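Local coordinates for protein spore germination lipase LipC (Metagenome, PDB 6NKD) that probably hydrolyses lipid esters as a GDSL-family lipase of the SGNH hydrolase clan, with a predicted part in spore germination, at residues 136-141 and 145-150; 26-31 and 190-195; 57-60 and 64-67; 34-39 and 201-206. All coordinates share one frame; numbering follows the deposited sequence.

From the N terminus, the first contact segments lie on helix 25-37, which supplies 26-31 to contact 2 and 34-39 to contact 4. Both wait for their partners until the last helix, 192-204, and the residues at its ends, so each closes a loop of about 160 residues, and since their segments alternate the two cross. Two short loops nest inside in series. Contact 3 closes the short connection between helices 53-59 and 63-71, and contact 1 folds the loop after strand 130-134 back on helix 144-157. Contact 2 touches contact 1 through Pro190 and Tyr137, and contact 4 through Tyr29 and Leu202. Contact 3 stands apart, across the chain's centre from contact 1.

Contact 1 (136-141 and 145-150)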
# COMPACT_ATOMS: atom_id res chain seq x y z
N LEU A 136 24.27 10.95 -2.31
CA LEU A 136 23.10 11.58 -1.73
C LEU A 136 22.86 12.96 -2.33
O LEU A 136 23.81 13.72 -2.56
CB LEU A 136 23.25 11.70 -0.21
CG LEU A 136 23.41 10.38 0.56
CD1 LEU A 136 23.61 10.66 2.04
CD2 LEU A 136 22.22 9.48 0.33
N TYR A 137 21.60 13.27 -2.59
CA TYR A 137 21.19 14.61 -2.97
C TYR A 137 20.70 15.36 -1.73
O TYR A 137 20.36 14.76 -0.70
CB TYR A 137 20.09 14.57 -4.03
CG TYR A 137 18.84 13.82 -3.61
CD1 TYR A 137 17.82 14.46 -2.93
CD2 TYR A 137 18.68 12.47 -3.92
CE1 TYR A 137 16.68 13.78 -2.55
CE2 TYR A 137 17.54 11.78 -3.55
CZ TYR A 137 16.54 12.44 -2.86
OH TYR A 137 15.41 11.76 -2.49
N ASN A 138 20.67 16.69 -1.84
CA ASN A 138 20.23 17.52 -0.73
C ASN A 138 18.79 17.95 -0.96
O ASN A 138 18.55 18.86 -1.76
CB ASN A 138 21.14 18.74 -0.56
CG ASN A 138 20.72 19.63 0.59
OD1 ASN A 138 20.07 19.17 1.54
ND2 ASN A 138 21.09 20.90 0.52
N PRO A 139 17.81 17.33 -0.30
CA PRO A 139 16.41 17.74 -0.52
C PRO A 139 16.06 19.07 0.13
O PRO A 139 15.00 19.63 -0.18
CB PRO A 139 15.61 16.59 0.10
CG PRO A 139 16.50 16.07 1.18
CD PRO A 139 17.92 16.24 0.68
N PHE A 140 16.91 19.60 1.01
CA PHE A 140 16.67 20.87 1.70
C PHE A 140 17.78 21.84 1.33
O PHE A 140 18.75 22.02 2.10
CB PHE A 140 16.57 20.67 3.21
CG PHE A 140 15.61 19.59 3.61
CD1 PHE A 140 14.25 19.75 3.40
CD2 PHE A 140 16.06 18.43 4.22
CE1 PHE A 140 13.36 18.76 3.77
CE2 PHE A 140 15.18 17.44 4.59
CZ PHE A 140 13.82 17.60 4.37
N PRO A 141 17.70 22.49 0.17
CA PRO A 141 18.78 23.38 -0.26
C PRO A 141 18.91 24.64 0.58
O PRO A 141 20.00 25.22 0.64
CB PRO A 141 18.41 23.72 -1.71
CG PRO A 141 16.92 23.57 -1.75
CD PRO A 141 16.59 22.45 -0.81
N LEU A 145 23.62 23.57 6.54
CA LEU A 145 24.19 22.42 7.23
C LEU A 145 23.86 21.12 6.52
O LEU A 145 24.68 20.20 6.47
CB LEU A 145 23.69 22.37 8.68
CG LEU A 145 24.35 21.29 9.53
CD1 LEU A 145 25.77 21.67 9.89
CD2 LEU A 145 23.53 21.00 10.77
N ALA A 146 22.65 21.02 5.95
CA ALA A 146 22.31 19.84 5.17
C ALA A 146 23.15 19.75 3.91
O ALA A 146 23.59 18.66 3.52
CB ALA A 146 20.82 19.87 4.82
N ASP A 147 23.41 20.89 3.26
CA ASP A 147 24.24 20.88 2.06
C ASP A 147 25.69 20.56 2.39
O ASP A 147 26.35 19.81 1.67
CB ASP A 147 24.13 22.22 1.34
CG ASP A 147 24.70 22.18 -0.07
OD1 ASP A 147 24.07 21.55 -0.94
OD2 ASP A 147 25.78 22.77 -0.30
N LYS A 148 26.20 21.12 3.49
CA LYS A 148 27.58 20.85 3.89
C LYS A 148 27.75 19.39 4.30
O LYS A 148 28.75 18.76 3.95
CB LYS A 148 27.98 21.78 5.04
CG LYS A 148 29.40 21.59 5.55
CD LYS A 148 29.71 22.57 6.67
CE LYS A 148 31.17 22.50 7.09
NZ LYS A 148 31.51 23.52 8.12
N TRP A 149 26.79 18.85 5.05
CA TRP A 149 26.88 17.46 5.49
C TRP A 149 26.89 16.51 4.30
O TRP A 149 27.71 15.59 4.24
CB TRP A 149 25.71 17.14 6.42
CG TRP A 149 25.95 17.48 7.86
CD1 TRP A 149 27.11 17.94 8.41
CD2 TRP A 149 25.01 17.38 8.94
NE1 TRP A 149 26.95 18.13 9.76
CE2 TRP A 149 25.67 17.80 10.11
CE3 TRP A 149 23.67 16.98 9.02
CZ2 TRP A 149 25.04 17.83 11.35
CZ3 TRP A 149 23.05 17.01 10.26
CH2 TRP A 149 23.73 17.43 11.41
N ILE A 150 25.99 16.72 3.35
CA ILE A 150 25.86 15.80 2.22
C ILE A 150 27.03 15.96 1.26
O ILE A 150 27.49 14.98 0.66
CB ILE A 150 24.50 16.02 1.53
CG1 ILE A 150 23.37 15.64 2.50
CG2 ILE A 150 24.40 15.22 0.24
CD1 ILE A 150 21.98 15.79 1.93
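This is a buried loop-on-helix contact: the loop leaving strand 130-134 runs past the start of helix 144-157, and Leu136, Asn138 and Phe140 meet Ala146, Asp147 and Ile150. Asn138 holds the centre. With CG anti to the backbone N (chi1 -180°), its amide reaches toward the helix and folds against its own chain. Asn138 OD1 accepts from Phe140 N at 3.2 Å, an Asx turn in which the donor stands above the carbonyl plane, 70° out of it. Asn138 ND2 gives two weak bonds, one to Phe140 O at 3.0 Å and one across the contact to Asp147 OD1 at 3.4 Å. Amide and carboxylate planes are turned 44° apart, and Asp147 OD1 has its stronger partner in Tyr172 OH. Ala146 CB packs against Asn138 OD1, 3.4 Å away. Shortened to an alanine, this position would have no amide, and Phe140 N would probably lose its side-chain acceptor and the turn its brace.

Ile150 supplies the apolar half. Its two branches spread along the loop: Ile150 CG2 lies 3.7 Å from Leu136 CB, while Ile150 CD1 reaches Asn138 CA at 3.6 Å and, more loosely, Pro139 CD. Tyr137 turns its side chain from the helix; its OH bonds to Val188 O, its ring stacks on Phe175, and the Tyr137 side chain lies about 5 Å from that of His189, the probable active-site histidine. Helix 81-94 packs alongside, with Leu84 on Ile150 and Leu88 on Phe140, and Asn61 of the second subunit also reaches Phe140.

Contact 2 (26-31 and 190-195); sequences VQRYKR and PSSRGY. With SO4 (sulfate ion), chain C; SO4 (sulfate ion), chain D.
Arg28 reaches across to helix 192-204 and presents a guanidinium face, not an N-H, to the backbone of that helix: Ser192 O sits over the centre of the group, 4.1 Å from Arg28 CZ. The side chain runs extended from CG to NE, with CG beside the backbone N (chi1 -62°). Arg28 CD passes 4.2 Å from Tyr195 C, and Arg28 NH1 lies 3.7 Å from Ser192 CB. The polar edges are engaged elsewhere, NE with Pro23 O and NH2 in a salt bridge to Glu196.

At the N-cap of helix 192-204, Ser191 OG accepts a weak bond from Gly194 N at 3.3 Å. The sulfate of chain C, probably from the crystallisation liquor, takes Ser192 N on O2 and Arg193 N on O3, both at 3.0 Å, as anions often do at helix N termini. The sulfate of chain D lies on the other helix, where Arg31 NH2 donates to its O4 at 2.9 Å and also forms a salt bridge with Glu67 of the third subunit.

Tyr195 lays one ring face against Pro190 CB and sends its OH to Val16 O. Helix 11-14 packs on Tyr195 and Val26, strand 41-47 on Gln27 and Lys30.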
# COMPACT_ATOMS: atom_id res chain seq x y z
N VAL A 26 15.19 2.37 -11.23
CA VAL A 26 15.88 1.11 -11.51
C VAL A 26 15.35 0.48 -12.79
O VAL A 26 16.10 -0.15 -13.54
CB VAL A 26 15.79 0.15 -10.31
CG1 VAL A 26 16.18 0.86 -9.03
CG2 VAL A 26 14.41 -0.47 -10.19
N GLN A 27 14.05 0.64 -13.07
CA GLN A 27 13.47 0.06 -14.27
C GLN A 27 13.55 1.00 -15.47
O GLN A 27 13.54 0.52 -16.61
CB GLN A 27 12.01 -0.34 -14.04
CG GLN A 27 11.26 0.54 -13.07
CD GLN A 27 11.36 0.06 -11.63
OE1 GLN A 27 11.41 0.86 -10.70
NE2 GLN A 27 11.38 -1.25 -11.45
N ARG A 28 13.63 2.31 -15.24
CA ARG A 28 13.98 3.22 -16.33
C ARG A 28 15.43 3.02 -16.75
O ARG A 28 15.76 3.14 -17.93
CB ARG A 28 13.72 4.66 -15.91
CG ARG A 28 12.27 4.97 -15.58
CD ARG A 28 12.13 6.31 -14.89
NE ARG A 28 10.80 6.47 -14.30
CZ ARG A 28 9.80 7.12 -14.88
NH1 ARG A 28 8.62 7.22 -14.27
NH2 ARG A 28 9.97 7.68 -16.07
N TYR A 29 16.30 2.71 -15.79
CA TYR A 29 17.69 2.39 -16.12
C TYR A 29 17.79 1.03 -16.80
O TYR A 29 18.68 0.82 -17.63
CB TYR A 29 18.54 2.44 -14.85
CG TYR A 29 20.00 2.08 -15.03
CD1 TYR A 29 20.74 2.57 -16.10
CD2 TYR A 29 20.65 1.26 -14.11
CE1 TYR A 29 22.08 2.24 -16.26
CE2 TYR A 29 21.98 0.93 -14.25
CZ TYR A 29 22.69 1.42 -15.33
OH TYR A 29 24.02 1.10 -15.48
N LYS A 30 16.90 0.10 -16.46
CA LYS A 30 16.90 -1.20 -17.12
C LYS A 30 16.50 -1.06 -18.59
O LYS A 30 17.10 -1.71 -19.46
CB LYS A 30 15.95 -2.15 -16.39
CG LYS A 30 15.40 -3.28 -17.25
CD LYS A 30 14.52 -4.21 -16.43
CE LYS A 30 13.44 -4.86 -17.28
NZ LYS A 30 14.01 -5.61 -18.43
N ARG A 31 15.51 -0.22 -18.89
CA ARG A 31 15.09 -0.05 -20.27
C ARG A 31 16.18 0.61 -21.11
O ARG A 31 16.41 0.22 -22.26
CB ARG A 31 13.80 0.77 -20.32
CG ARG A 31 13.36 1.16 -21.73
CD ARG A 31 11.94 1.69 -21.74
NE ARG A 31 10.98 0.66 -21.35
CZ ARG A 31 9.66 0.83 -21.38
NH1 ARG A 31 9.14 1.99 -21.77
NH2 ARG A 31 8.86 -0.16 -21.01
N PRO A 190 12.12 11.34 -4.42
CA PRO A 190 12.05 11.88 -5.78
C PRO A 190 10.69 11.67 -6.41
O PRO A 190 9.88 10.85 -5.98
CB PRO A 190 13.12 11.08 -6.54
CG PRO A 190 13.96 10.44 -5.48
CD PRO A 190 13.04 10.20 -4.32
N SER A 191 10.44 12.45 -7.46
CA SER A 191 9.27 12.30 -8.30
C SER A 191 9.63 11.45 -9.52
O SER A 191 10.77 10.99 -9.67
CB SER A 191 8.75 13.68 -8.73
OG SER A 191 9.75 14.39 -9.43
N SER A 192 8.65 11.23 -10.39
CA SER A 192 8.93 10.52 -11.64
C SER A 192 9.93 11.29 -12.49
O SER A 192 10.77 10.68 -13.17
CB SER A 192 7.63 10.28 -12.41
OG SER A 192 6.82 9.32 -11.74
N ARG A 193 9.86 12.62 -12.47
CA ARG A 193 10.88 13.42 -13.13
C ARG A 193 12.25 13.18 -12.51
O ARG A 193 13.24 13.00 -13.22
CB ARG A 193 10.52 14.91 -13.05
CG ARG A 193 9.35 15.33 -13.91
CD ARG A 193 9.16 16.84 -13.83
NE ARG A 193 8.13 17.31 -14.74
CZ ARG A 193 6.85 17.46 -14.41
NH1 ARG A 193 6.45 17.17 -13.18
NH2 ARG A 193 5.98 17.90 -15.30
N GLY A 194 12.31 13.16 -11.18
CA GLY A 194 13.59 12.94 -10.51
C GLY A 194 14.14 11.55 -10.77
O GLY A 194 15.35 11.38 -10.98
N TYR A 195 13.28 10.54 -10.75
CA TYR A 195 13.73 9.18 -11.06
C TYR A 195 14.16 9.07 -12.52
O TYR A 195 15.12 8.36 -12.83
CB TYR A 195 12.63 8.17 -10.74
CG TYR A 195 12.50 7.85 -9.27
CD1 TYR A 195 13.56 7.27 -8.58
CD2 TYR A 195 11.33 8.11 -8.58
CE1 TYR A 195 13.45 6.97 -7.24
CE2 TYR A 195 11.21 7.81 -7.24
CZ TYR A 195 12.27 7.24 -6.57
OH TYR A 195 12.16 6.94 -5.24
S SO4 C . 5.90 13.60 -11.15
O1 SO4 C . 5.50 14.88 -10.56
O2 SO4 C . 5.99 12.59 -10.10
O3 SO4 C . 7.20 13.75 -11.80
O4 SO4 C . 4.90 13.18 -12.13
S SO4 D . 11.17 -3.09 -20.54
O1 SO4 D . 11.36 -4.44 -19.99
O2 SO4 D . 11.44 -2.11 -19.49
O3 SO4 D . 12.09 -2.88 -21.65
O4 SO4 D . 9.80 -2.95 -21.01

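Contact 3 (57-60 and 64-67); sequences LAML and FIME
The apolar contacts centre on Ile65, which points from helix 63-71 toward the end of helix 53-59. Ile65 CD1 meets CB of Met59, a selenomethionine, at 3.7 Å, and Ile65 CG2 approaches Leu60 CD2 at 4.5 Å. Having CG1 beside the backbone N (chi1 -58°) is what carries CD1 over to Met59, while CG2 takes the Leu60 side. Cutting Ile65 back to an alanine would probably open a gap beside Met59 CB and Leu60 CD2.

The two helices are consecutive, with three residues between the segments, and lie in the connection from strand 41-47 to strand 74-77 of the parallel sheet, a crossover that skips strand 3-9 between them.

Contacts between carbon atoms and backbone oxygens make up the second kind. Ile65 CB packs 3.6 Å from Met59 O, and the side chain of selenomethionine Met66 runs alongside Leu60 O through its CG before turning away at chi3.

Most outside neighbours are apolar. Leu60 leans on Met114 and Lys117 of helix 98-122, and Met66 on Ile121 of the same helix. Phe21 of the third subunit packs on Met59 and Ile65, and Phe100 of the second subunit reaches Met59.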
# COMPACT_ATOMS: atom_id res chain seq x y z
N LEU A 57 24.50 -4.55 3.81
CA LEU A 57 25.73 -5.35 3.85
C LEU A 57 25.45 -6.74 4.40
O LEU A 57 26.02 -7.73 3.92
CB LEU A 57 26.79 -4.63 4.68
CG LEU A 57 28.04 -5.41 5.08
CD1 LEU A 57 28.75 -5.96 3.85
CD2 LEU A 57 28.97 -4.54 5.90
N ALA A 58 24.59 -6.84 5.41
CA ALA A 58 24.26 -8.14 5.99
C ALA A 58 23.41 -8.99 5.05
O ALA A 58 23.35 -10.21 5.24
CB ALA A 58 23.54 -7.96 7.32
N MSE A 59 22.77 -8.38 4.06
CA MSE A 59 21.97 -9.13 3.10
C MSE A 59 22.85 -9.98 2.19
O MSE A 59 22.44 -11.06 1.75
CB MSE A 59 21.13 -8.20 2.23
CG MSE A 59 20.14 -7.34 2.98
SE MSE A 59 19.10 -6.28 1.72
CE MSE A 59 20.47 -6.03 0.35
N LEU A 60 24.06 -9.49 1.92
CA LEU A 60 24.94 -10.16 0.97
C LEU A 60 25.36 -11.55 1.42
O LEU A 60 25.90 -12.31 0.60
CB LEU A 60 26.18 -9.29 0.72
CG LEU A 60 25.91 -7.92 0.10
CD1 LEU A 60 27.21 -7.27 -0.35
CD2 LEU A 60 24.93 -8.03 -1.06
N PHE A 64 20.09 -16.70 -1.15
CA PHE A 64 19.36 -16.32 -2.36
C PHE A 64 19.85 -14.99 -2.91
O PHE A 64 19.90 -14.78 -4.13
CB PHE A 64 17.86 -16.27 -2.08
CG PHE A 64 17.04 -15.86 -3.27
CD1 PHE A 64 17.03 -16.63 -4.42
CD2 PHE A 64 16.27 -14.71 -3.24
CE1 PHE A 64 16.27 -16.26 -5.52
CE2 PHE A 64 15.51 -14.33 -4.33
CZ PHE A 64 15.52 -15.11 -5.47
N ILE A 65 20.23 -14.06 -2.02
CA ILE A 65 20.73 -12.77 -2.48
C ILE A 65 22.12 -12.92 -3.07
O ILE A 65 22.47 -12.25 -4.05
CB ILE A 65 20.69 -11.75 -1.32
CG1 ILE A 65 19.27 -11.62 -0.78
CG2 ILE A 65 21.22 -10.40 -1.78
CD1 ILE A 65 19.10 -10.54 0.26
N MSE A 66 22.94 -13.80 -2.50
CA MSE A 66 24.27 -14.05 -3.04
C MSE A 66 24.18 -14.68 -4.42
O MSE A 66 25.04 -14.46 -5.27
CB MSE A 66 25.08 -14.95 -2.11
CG MSE A 66 26.42 -14.34 -1.72
SE MSE A 66 27.63 -15.56 -0.83
CE MSE A 66 28.48 -16.35 -2.40
N GLU A 67 23.13 -15.48 -4.63
CA GLU A 67 22.89 -16.06 -5.95
C GLU A 67 22.70 -14.97 -7.00
O GLU A 67 23.34 -14.99 -8.06
CB GLU A 67 21.67 -16.98 -5.90
CG GLU A 67 21.92 -18.33 -5.24
CD GLU A 67 22.38 -19.38 -6.22
OE1 GLU A 67 22.28 -19.14 -7.44
OE2 GLU A 67 22.85 -20.45 -5.77

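Contact 4 (34-39 and 201-206); sequences EEDLNE and KLRAAG
Glu35 makes the first bond, reaching Arg203 with an extended chain whose CG is anti to the backbone N (chi1 -177°). Glu35 OE2 takes NH1 of Arg203 at 2.8 Å. That oxygen is met on its anti side, somewhat out of the carboxylate plane, but lies in the plane of the guanidinium, at its edge.

Next comes Asp36, which crosses the arginine at about a right angle. Asp36 OD2 accepts from Arg203 NE at 3.1 Å on the syn lone pair, the carboxylate turned 38° from the guanidinium, and the same oxygen is also bonded to Tyr207 OH. Asp36 OD1 comes within 3.2 Å of Arg203 NH1, a close approach beside the two bonds. Arg203 can serve both acids because its chain bends at chi3 (-75°), bringing NE to Asp36 and NH1 to Glu35.

The three residues form a salt-bridge network at the surface, tying together the C-terminal ends of helices 25-37 and 192-204, the first and last long helices of this alpha/beta fold. Leu37 of helix 25-37 packs on strand 3-9 of its parallel sheet, and Leu202 of helix 192-204 on strand 166-169. Just beyond, Asn38 leaves helical geometry with positive phi.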
# COMPACT_ATOMS: atom_id res chain seq x y z
N GLU A 34 18.97 -1.90 -21.86
CA GLU A 34 18.62 -2.74 -23.00
C GLU A 34 18.82 -1.98 -24.31
O GLU A 34 19.28 -2.55 -25.30
CB GLU A 34 17.17 -3.21 -22.88
CG GLU A 34 16.88 -4.08 -21.68
CD GLU A 34 15.43 -4.52 -21.61
OE1 GLU A 34 14.61 -3.96 -22.38
OE2 GLU A 34 15.11 -5.41 -20.81
N GLU A 35 18.46 -0.69 -24.32
CA GLU A 35 18.56 0.09 -25.55
C GLU A 35 20.01 0.36 -25.93
O GLU A 35 20.35 0.35 -27.12
CB GLU A 35 17.79 1.40 -25.37
CG GLU A 35 17.74 2.29 -26.60
CD GLU A 35 16.77 3.45 -26.44
OE1 GLU A 35 16.00 3.72 -27.38
OE2 GLU A 35 16.78 4.08 -25.36
N ASP A 36 20.88 0.59 -24.95
CA ASP A 36 22.27 0.92 -25.23
C ASP A 36 23.12 -0.31 -25.54
O ASP A 36 24.18 -0.17 -26.15
CB ASP A 36 22.89 1.68 -24.06
CG ASP A 36 22.19 2.99 -23.78
OD1 ASP A 36 21.57 3.55 -24.72
OD2 ASP A 36 22.25 3.47 -22.63
N LEU A 37 22.70 -1.50 -25.12
CA LEU A 37 23.46 -2.72 -25.33
C LEU A 37 22.77 -3.69 -26.27
O LEU A 37 23.37 -4.72 -26.62
CB LEU A 37 23.76 -3.40 -23.99
CG LEU A 37 24.47 -2.53 -22.96
CD1 LEU A 37 24.81 -3.34 -21.71
CD2 LEU A 37 25.72 -1.90 -23.55
N ASN A 38 21.54 -3.40 -26.70
CA ASN A 38 20.79 -4.24 -27.63
C ASN A 38 20.68 -5.68 -27.11
O ASN A 38 21.03 -6.64 -27.79
CB ASN A 38 21.42 -4.21 -29.03
CG ASN A 38 20.43 -4.58 -30.12
OD1 ASN A 38 19.40 -5.20 -29.86
ND2 ASN A 38 20.75 -4.21 -31.35
N GLU A 39 20.19 -5.80 -25.88
CA GLU A 39 20.05 -7.11 -25.24
C GLU A 39 19.05 -7.00 -24.10
O GLU A 39 19.08 -6.03 -23.33
CB GLU A 39 21.40 -7.61 -24.73
CG GLU A 39 21.36 -9.01 -24.14
CD GLU A 39 22.75 -9.57 -23.88
OE1 GLU A 39 23.73 -8.92 -24.27
OE2 GLU A 39 22.85 -10.66 -23.28
N LYS A 201 21.36 9.79 -15.63
CA LYS A 201 22.72 9.91 -15.12
C LYS A 201 23.42 8.56 -15.09
O LYS A 201 24.64 8.49 -15.26
CB LYS A 201 22.69 10.53 -13.73
CG LYS A 201 24.00 11.15 -13.29
CD LYS A 201 24.37 12.34 -14.16
CE LYS A 201 25.55 13.10 -13.58
NZ LYS A 201 25.97 14.24 -14.45
N LEU A 202 22.67 7.47 -14.87
CA LEU A 202 23.26 6.14 -14.88
C LEU A 202 23.65 5.73 -16.30
O LEU A 202 24.75 5.20 -16.51
CB LEU A 202 22.29 5.13 -14.27
CG LEU A 202 22.14 5.15 -12.75
CD1 LEU A 202 20.81 4.55 -12.34
CD2 LEU A 202 23.28 4.40 -12.10
N ARG A 203 22.77 5.96 -17.27
CA ARG A 203 23.09 5.65 -18.66
C ARG A 203 24.28 6.47 -19.14
O ARG A 203 25.09 5.99 -19.94
CB ARG A 203 21.86 5.88 -19.54
CG ARG A 203 22.14 6.67 -20.81
CD ARG A 203 20.86 6.99 -21.57
NE ARG A 203 20.33 5.82 -22.27
CZ ARG A 203 19.26 5.86 -23.06
NH1 ARG A 203 18.84 4.75 -23.66
NH2 ARG A 203 18.60 6.99 -23.24
N ALA A 204 24.40 7.71 -18.67
CA ALA A 204 25.51 8.57 -19.06
C ALA A 204 26.84 8.05 -18.54
O ALA A 204 27.89 8.37 -19.12
CB ALA A 204 25.28 10.00 -18.57
N ALA A 205 26.83 7.26 -17.47
CA ALA A 205 28.07 6.75 -16.89
C ALA A 205 28.73 5.68 -17.74
O ALA A 205 29.86 5.29 -17.46
CB ALA A 205 27.81 6.20 -15.49
N GLY A 206 28.05 5.18 -18.77
CA GLY A 206 28.61 4.14 -19.60
C GLY A 206 28.40 2.76 -19.00
O GLY A 206 27.66 2.57 -18.03